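Local coordinates for protein aminotransferase, class IV (Brucella abortus, PDB 4TVI) that probably transfers the amino group of leucine, isoleucine or valine to 2-oxoglutarate, using pyridoxal 5'-phosphate as cofactor, at residues 121-126 and 146-151; 167-172 and 185-190. All coordinates share one frame; numbering follows the deposited sequence.

Both contacts lie in the chain of a class-IV aminotransferase and follow one another in series. Contact 1 comes first. Strand 120-128 runs out, a connection follows, and strand 143-151 returns beside it, so pairing 121-126 with 146-151 closes that excursion within an antiparallel sheet. The chain then enters strand 160-164 of the mixed sheet. Contact 2 closes the next loop, which passes through 167-172, carries the cofactor-bearing lysine at position 180 and returns in helix 185-198. The two contacts neither nest nor cross. The centres of contact 1 and contact 2 are about 23 Å apart. The nearest atoms of contact 1 and contact 2 are about 9 Å apart. Both also touch the second subunit.

Contact 1: residues 121-126 and 146-151; sequences YIRPMY and ALCLEA
Ile122, Pro124, Leu147 and Leu149 meet on one face of two paired strands. Ile122 lies alongside both leucines, all pointing the same way. Its CG2 branch makes the nearest approach: Ile122 CG2 is 3.5 Å from Leu149 CD2 and 3.8 Å from Leu147 CD1. Leu147 CD1 also packs on Pro124, 3.6 Å from its N. CG of Leu147 is anti to the backbone N (chi1 -180°), and this brings the end of the side chain nearer to 121-126. Leu106 and Leu111 of helix 100-111 cover this face.

Both are inner strands of a five-stranded antiparallel sheet, with strand 64-70 next to 121-126 and strand 35-39 next to 146-151. Tyr121 with Glu150, Arg123 with Cys148 and Met125 with Ala146 form hydrogen-bonded pairs. Ile122 with Leu149 and Pro124 with Leu147 are the non-hydrogen-bonded pairs between them. Pro124, which has no N-H, thus costs no bond to 146-151; its backbone bond goes to Asp66 of strand 64-70.

The other face is more polar. Arg123 turns at chi3 (61°), and its NH2 passes 3.6 Å from SG of Cys148. Met125 SD and Tyr121 OH lie at the Arg123 guanidinium edge, in its plane. Arg123 NE makes a weak hydrogen bond to Met125 SD at 3.5 Å. Met125 CE packs 4.1 Å from CB of Cys148. Arg123 NH2 is held by Ala53 O of the second subunit, and Trp59 of that subunit makes a cation-pi contact.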
loop_
_atom_site.group_PDB
_atom_site.type_symbol
_atom_site.label_atom_id
_atom_site.label_comp_id
_atom_site.label_asym_id
_atom_site.label_seq_id
_atom_site.Cartn_x
_atom_site.Cartn_y
_atom_site.Cartn_z
ATOM N N TYR A 121 8.708 3.331 21.733
ATOM C CA TYR A 121 8.242 3.716 20.412
ATOM C C TYR A 121 6.710 3.646 20.329
ATOM O O TYR A 121 6.096 2.614 20.625
ATOM C CB TYR A 121 8.912 2.832 19.358
ATOM C CG TYR A 121 8.307 2.898 17.977
ATOM C CD1 TYR A 121 8.185 4.096 17.291
ATOM C CD2 TYR A 121 7.920 1.733 17.330
ATOM C CE1 TYR A 121 7.638 4.136 16.016
ATOM C CE2 TYR A 121 7.388 1.759 16.064
ATOM C CZ TYR A 121 7.245 2.957 15.406
ATOM O OH TYR A 121 6.709 2.956 14.135
ATOM N N ILE A 122 6.113 4.773 19.949
ATOM C CA ILE A 122 4.665 4.967 19.966
ATOM C C ILE A 122 4.063 5.010 18.558
ATOM O O ILE A 122 4.337 5.942 17.800
ATOM C CB ILE A 122 4.304 6.279 20.696
ATOM C CG1 ILE A 122 4.939 6.318 22.090
ATOM C CG2 ILE A 122 2.795 6.465 20.768
ATOM C CD1 ILE A 122 4.956 7.707 22.694
ATOM N N ARG A 123 3.253 4.016 18.201
ATOM C CA ARG A 123 2.661 3.976 16.863
ATOM C C ARG A 123 1.133 3.926 16.891
ATOM O O ARG A 123 0.544 2.869 17.119
ATOM C CB ARG A 123 3.190 2.780 16.057
ATOM C CG ARG A 123 2.617 2.712 14.622
ATOM C CD ARG A 123 3.221 1.579 13.791
ATOM N NE ARG A 123 2.959 0.266 14.376
ATOM C CZ ARG A 123 3.876 -0.464 15.002
ATOM N NH1 ARG A 123 5.114 -0.007 15.116
ATOM N NH2 ARG A 123 3.556 -1.650 15.514
ATOM N N PRO A 124 0.483 5.079 16.667
ATOM C CA PRO A 124 -0.967 5.133 16.451
ATOM C C PRO A 124 -1.333 4.592 15.071
ATOM O O PRO A 124 -0.578 4.813 14.125
ATOM C CB PRO A 124 -1.290 6.629 16.544
ATOM C CG PRO A 124 -0.055 7.280 17.085
ATOM C CD PRO A 124 1.084 6.420 16.667
ATOM N N MET A 125 -2.465 3.903 14.954
ATOM C CA MET A 125 -2.874 3.330 13.672
ATOM C C MET A 125 -4.385 3.427 13.446
ATOM O O MET A 125 -5.177 3.136 14.341
ATOM C CB MET A 125 -2.430 1.870 13.582
ATOM C CG MET A 125 -0.924 1.678 13.477
ATOM S SD MET A 125 -0.431 -0.057 13.529
ATOM C CE MET A 125 -0.943 -0.503 15.188
ATOM N N TYR A 126 -4.765 3.849 12.245
ATOM C CA TYR A 126 -6.158 3.884 11.809
ATOM C C TYR A 126 -6.311 3.036 10.552
ATOM O O TYR A 126 -5.400 2.997 9.727
ATOM C CB TYR A 126 -6.618 5.300 11.480
ATOM C CG TYR A 126 -6.950 6.215 12.633
ATOM C CD1 TYR A 126 -7.978 5.918 13.519
ATOM C CD2 TYR A 126 -6.280 7.418 12.786
ATOM C CE1 TYR A 126 -8.299 6.784 14.557
ATOM C CE2 TYR A 126 -6.592 8.282 13.809
ATOM C CZ TYR A 126 -7.601 7.964 14.695
ATOM O OH TYR A 126 -7.906 8.841 15.715
ATOM N N ALA A 146 -5.889 1.533 16.777
ATOM C CA ALA A 146 -5.041 0.804 17.709
ATOM C C ALA A 146 -3.783 1.616 17.983
ATOM O O ALA A 146 -3.255 2.282 17.091
ATOM C CB ALA A 146 -4.692 -0.577 17.176
ATOM N N LEU A 147 -3.325 1.578 19.229
ATOM C CA LEU A 147 -2.122 2.295 19.633
ATOM C C LEU A 147 -1.096 1.309 20.176
ATOM O O LEU A 147 -1.277 0.739 21.252
ATOM C CB LEU A 147 -2.457 3.353 20.683
ATOM C CG LEU A 147 -1.302 4.202 21.211
ATOM C CD1 LEU A 147 -0.609 4.945 20.067
ATOM C CD2 LEU A 147 -1.815 5.172 22.257
ATOM N N CYS A 148 -0.017 1.111 19.430
ATOM C CA CYS A 148 0.979 0.110 19.795
ATOM C C CYS A 148 2.231 0.749 20.385
ATOM O O CYS A 148 2.891 1.572 19.739
ATOM C CB CYS A 148 1.341 -0.737 18.569
ATOM S SG CYS A 148 2.477 -2.103 18.910
ATOM N N LEU A 149 2.549 0.363 21.616
ATOM C CA LEU A 149 3.738 0.850 22.302
ATOM C C LEU A 149 4.761 -0.263 22.452
ATOM O O LEU A 149 4.459 -1.324 23.009
ATOM C CB LEU A 149 3.392 1.414 23.683
ATOM C CG LEU A 149 2.265 2.443 23.769
ATOM C CD1 LEU A 149 2.189 3.020 25.172
ATOM C CD2 LEU A 149 2.424 3.536 22.731
ATOM N N GLU A 150 5.962 -0.024 21.939
ATOM C CA GLU A 150 7.041 -1.000 22.028
ATOM C C GLU A 150 8.251 -0.438 22.766
ATOM O O GLU A 150 8.739 0.646 22.442
ATOM C CB GLU A 150 7.459 -1.471 20.635
ATOM C CG GLU A 150 8.481 -2.601 20.652
ATOM C CD GLU A 150 8.758 -3.157 19.265
ATOM O OE1 GLU A 150 8.235 -2.587 18.281
ATOM O OE2 GLU A 150 9.496 -4.159 19.157
ATOM N N ALA A 151 8.729 -1.184 23.756
ATOM C CA ALA A 151 9.939 -0.820 24.474
ATOM C C ALA A 151 11.162 -0.963 23.571
ATOM O O ALA A 151 11.567 -2.070 23.218
ATOM C CB ALA A 151 10.098 -1.678 25.718
#

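Contact 2: residues 167-172 and 185-190; sequences FRRPYL and YPNNAR
Asn187 OD1 is gripped by two nitrogens of Arg190, one turn along the same helix, while its amide reaches across to the loop. Arg190 NE donates to Asn187 OD1 at 3.0 Å, and Arg190 NH2 to the same atom at 3.1 Å. Both bonds lie in the guanidinium plane, so this side-on grip fixes the rotation of the group. Asn187 ND2 donates to Arg168 O at 3.1 Å, with the donor above the carbonyl plane.

The Arg190 guanidinium lies flat on the Phe167 ring, planes 17° apart and centres 3.8 Å apart. Arg190 CD sits over the same ring face in a CH-pi contact. CG of Arg190 stands between the backbone N and the carbonyl carbon (chi1 57°), and the extended chain carries the guanidinium onto the ring. Leu172 O of the second subunit also binds it.

Farther along the loop, the edge of the Arg169 guanidinium faces Asn188 OD1. Water 1 donates to Asn188 OD1 and accepts from Arg169 NH2. Arg169 NE binds Thr236 O, and Asn188 ND2 is hydrogen-bonded to Ala216 O.

Tyr185, at this end of the helix, binds O3 of the cofactor on Lys180. The loop packs on the start of helix 185-198 and meets strand 202-206 through a backbone hydrogen bond of Arg169 with Thr206; the second subunit packs on Asn187 and Arg190.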
loop_
_atom_site.group_PDB
_atom_site.type_symbol
_atom_site.label_atom_id
_atom_site.label_comp_id
_atom_site.label_asym_id
_atom_site.label_seq_id
_atom_site.Cartn_x
_atom_site.Cartn_y
_atom_site.Cartn_z
ATOM N N PHE A 167 14.693 3.059 -8.153
ATOM C CA PHE A 167 13.299 3.438 -7.993
ATOM C C PHE A 167 13.160 4.891 -7.561
ATOM O O PHE A 167 14.095 5.471 -7.017
ATOM C CB PHE A 167 12.621 2.511 -6.989
ATOM C CG PHE A 167 12.828 1.053 -7.293
ATOM C CD1 PHE A 167 12.193 0.458 -8.372
ATOM C CD2 PHE A 167 13.659 0.277 -6.498
ATOM C CE1 PHE A 167 12.385 -0.883 -8.657
ATOM C CE2 PHE A 167 13.855 -1.069 -6.778
ATOM C CZ PHE A 167 13.216 -1.648 -7.857
ATOM N N ARG A 168 11.995 5.476 -7.816
ATOM C CA ARG A 168 11.748 6.864 -7.452
ATOM C C ARG A 168 10.512 6.988 -6.571
ATOM O O ARG A 168 9.690 6.067 -6.489
ATOM C CB ARG A 168 11.589 7.748 -8.692
ATOM C CG ARG A 168 12.670 7.577 -9.734
ATOM C CD ARG A 168 12.521 8.591 -10.879
ATOM N NE ARG A 168 13.550 8.387 -11.897
ATOM C CZ ARG A 168 13.457 8.785 -13.166
ATOM N NH1 ARG A 168 12.375 9.421 -13.600
ATOM N NH2 ARG A 168 14.450 8.539 -14.007
ATOM N N ARG A 169 10.400 8.137 -5.913
ATOM C CA ARG A 169 9.201 8.516 -5.182
ATOM C C ARG A 169 8.007 8.595 -6.120
ATOM O O ARG A 169 8.130 9.063 -7.249
ATOM C CB ARG A 169 9.393 9.875 -4.496
ATOM C CG ARG A 169 10.551 9.957 -3.514
ATOM C CD ARG A 169 10.337 9.065 -2.303
ATOM N NE ARG A 169 9.046 9.320 -1.673
ATOM C CZ ARG A 169 8.353 8.411 -0.997
ATOM N NH1 ARG A 169 8.824 7.177 -0.859
ATOM N NH2 ARG A 169 7.186 8.735 -0.457
ATOM N N PRO A 170 6.846 8.125 -5.661
ATOM C CA PRO A 170 5.613 8.410 -6.396
ATOM C C PRO A 170 5.181 9.856 -6.175
ATOM O O PRO A 170 5.886 10.620 -5.509
ATOM C CB PRO A 170 4.602 7.424 -5.804
ATOM C CG PRO A 170 5.216 6.902 -4.531
ATOM C CD PRO A 170 6.590 7.477 -4.365
ATOM N N TYR A 171 4.033 10.225 -6.730
ATOM C CA TYR A 171 3.482 11.563 -6.552
ATOM C C TYR A 171 1.973 11.447 -6.439
ATOM O O TYR A 171 1.411 10.405 -6.761
ATOM C CB TYR A 171 3.889 12.488 -7.709
ATOM C CG TYR A 171 3.663 11.888 -9.082
ATOM C CD1 TYR A 171 4.570 10.984 -9.624
ATOM C CD2 TYR A 171 2.545 12.218 -9.832
ATOM C CE1 TYR A 171 4.369 10.426 -10.877
ATOM C CE2 TYR A 171 2.336 11.664 -11.086
ATOM C CZ TYR A 171 3.252 10.770 -11.601
ATOM O OH TYR A 171 3.053 10.213 -12.846
ATOM N N LEU A 172 1.325 12.525 -6.009
ATOM C CA LEU A 172 -0.074 12.485 -5.577
ATOM C C LEU A 172 -1.048 11.892 -6.596
ATOM O O LEU A 172 -2.037 11.265 -6.225
ATOM C CB LEU A 172 -0.538 13.892 -5.203
ATOM C CG LEU A 172 -1.900 13.989 -4.511
ATOM C CD1 LEU A 172 -1.912 13.182 -3.219
ATOM C CD2 LEU A 172 -2.263 15.438 -4.242
ATOM N N TYR A 185 4.835 2.092 1.554
ATOM C CA TYR A 185 6.134 1.602 2.008
ATOM C C TYR A 185 6.719 0.376 1.306
ATOM O O TYR A 185 7.925 0.158 1.402
ATOM C CB TYR A 185 6.072 1.373 3.528
ATOM C CG TYR A 185 6.122 2.715 4.215
ATOM C CD1 TYR A 185 4.965 3.454 4.414
ATOM C CD2 TYR A 185 7.335 3.279 4.588
ATOM C CE1 TYR A 185 5.009 4.707 4.999
ATOM C CE2 TYR A 185 7.389 4.531 5.178
ATOM C CZ TYR A 185 6.223 5.242 5.378
ATOM O OH TYR A 185 6.266 6.490 5.961
ATOM N N PRO A 186 5.899 -0.420 0.591
ATOM C CA PRO A 186 6.603 -1.436 -0.197
ATOM C C PRO A 186 7.577 -0.832 -1.208
ATOM O O PRO A 186 8.549 -1.491 -1.576
ATOM C CB PRO A 186 5.467 -2.174 -0.910
ATOM C CG PRO A 186 4.328 -2.065 0.037
ATOM C CD PRO A 186 4.448 -0.685 0.636
ATOM N N ASN A 187 7.321 0.397 -1.650
ATOM C CA ASN A 187 8.261 1.088 -2.525
ATOM C C ASN A 187 9.573 1.328 -1.779
ATOM O O ASN A 187 10.656 1.018 -2.277
ATOM C CB ASN A 187 7.669 2.410 -3.022
ATOM C CG ASN A 187 8.530 3.082 -4.072
ATOM O OD1 ASN A 187 9.197 2.412 -4.862
ATOM N ND2 ASN A 187 8.507 4.413 -4.098
ATOM N N ASN A 188 9.459 1.853 -0.564
ATOM C CA ASN A 188 10.618 2.092 0.291
ATOM C C ASN A 188 11.396 0.813 0.559
ATOM O O ASN A 188 12.630 0.815 0.602
ATOM C CB ASN A 188 10.173 2.691 1.634
ATOM C CG ASN A 188 9.452 4.016 1.476
ATOM O OD1 ASN A 188 8.379 4.080 0.873
ATOM N ND2 ASN A 188 10.025 5.076 2.033
ATOM N N ALA A 189 10.655 -0.281 0.720
ATOM C CA ALA A 189 11.237 -1.577 1.036
ATOM C C ALA A 189 12.150 -2.100 -0.061
ATOM O O ALA A 189 13.275 -2.517 0.213
ATOM C CB ALA A 189 10.125 -2.594 1.322
ATOM N N ARG A 190 11.676 -2.068 -1.304
ATOM C CA ARG A 190 12.485 -2.542 -2.422
ATOM C C ARG A 190 13.735 -1.672 -2.613
ATOM O O ARG A 190 14.782 -2.175 -3.016
ATOM C CB ARG A 190 11.656 -2.627 -3.710
ATOM C CG ARG A 190 10.982 -1.347 -4.153
ATOM C CD ARG A 190 10.214 -1.552 -5.465
ATOM N NE ARG A 190 9.703 -0.285 -5.991
ATOM C CZ ARG A 190 9.214 -0.119 -7.217
ATOM N NH1 ARG A 190 9.167 -1.136 -8.071
ATOM N NH2 ARG A 190 8.789 1.076 -7.596
HETATM O O HOH W 1 6.816 6.451 1.419
#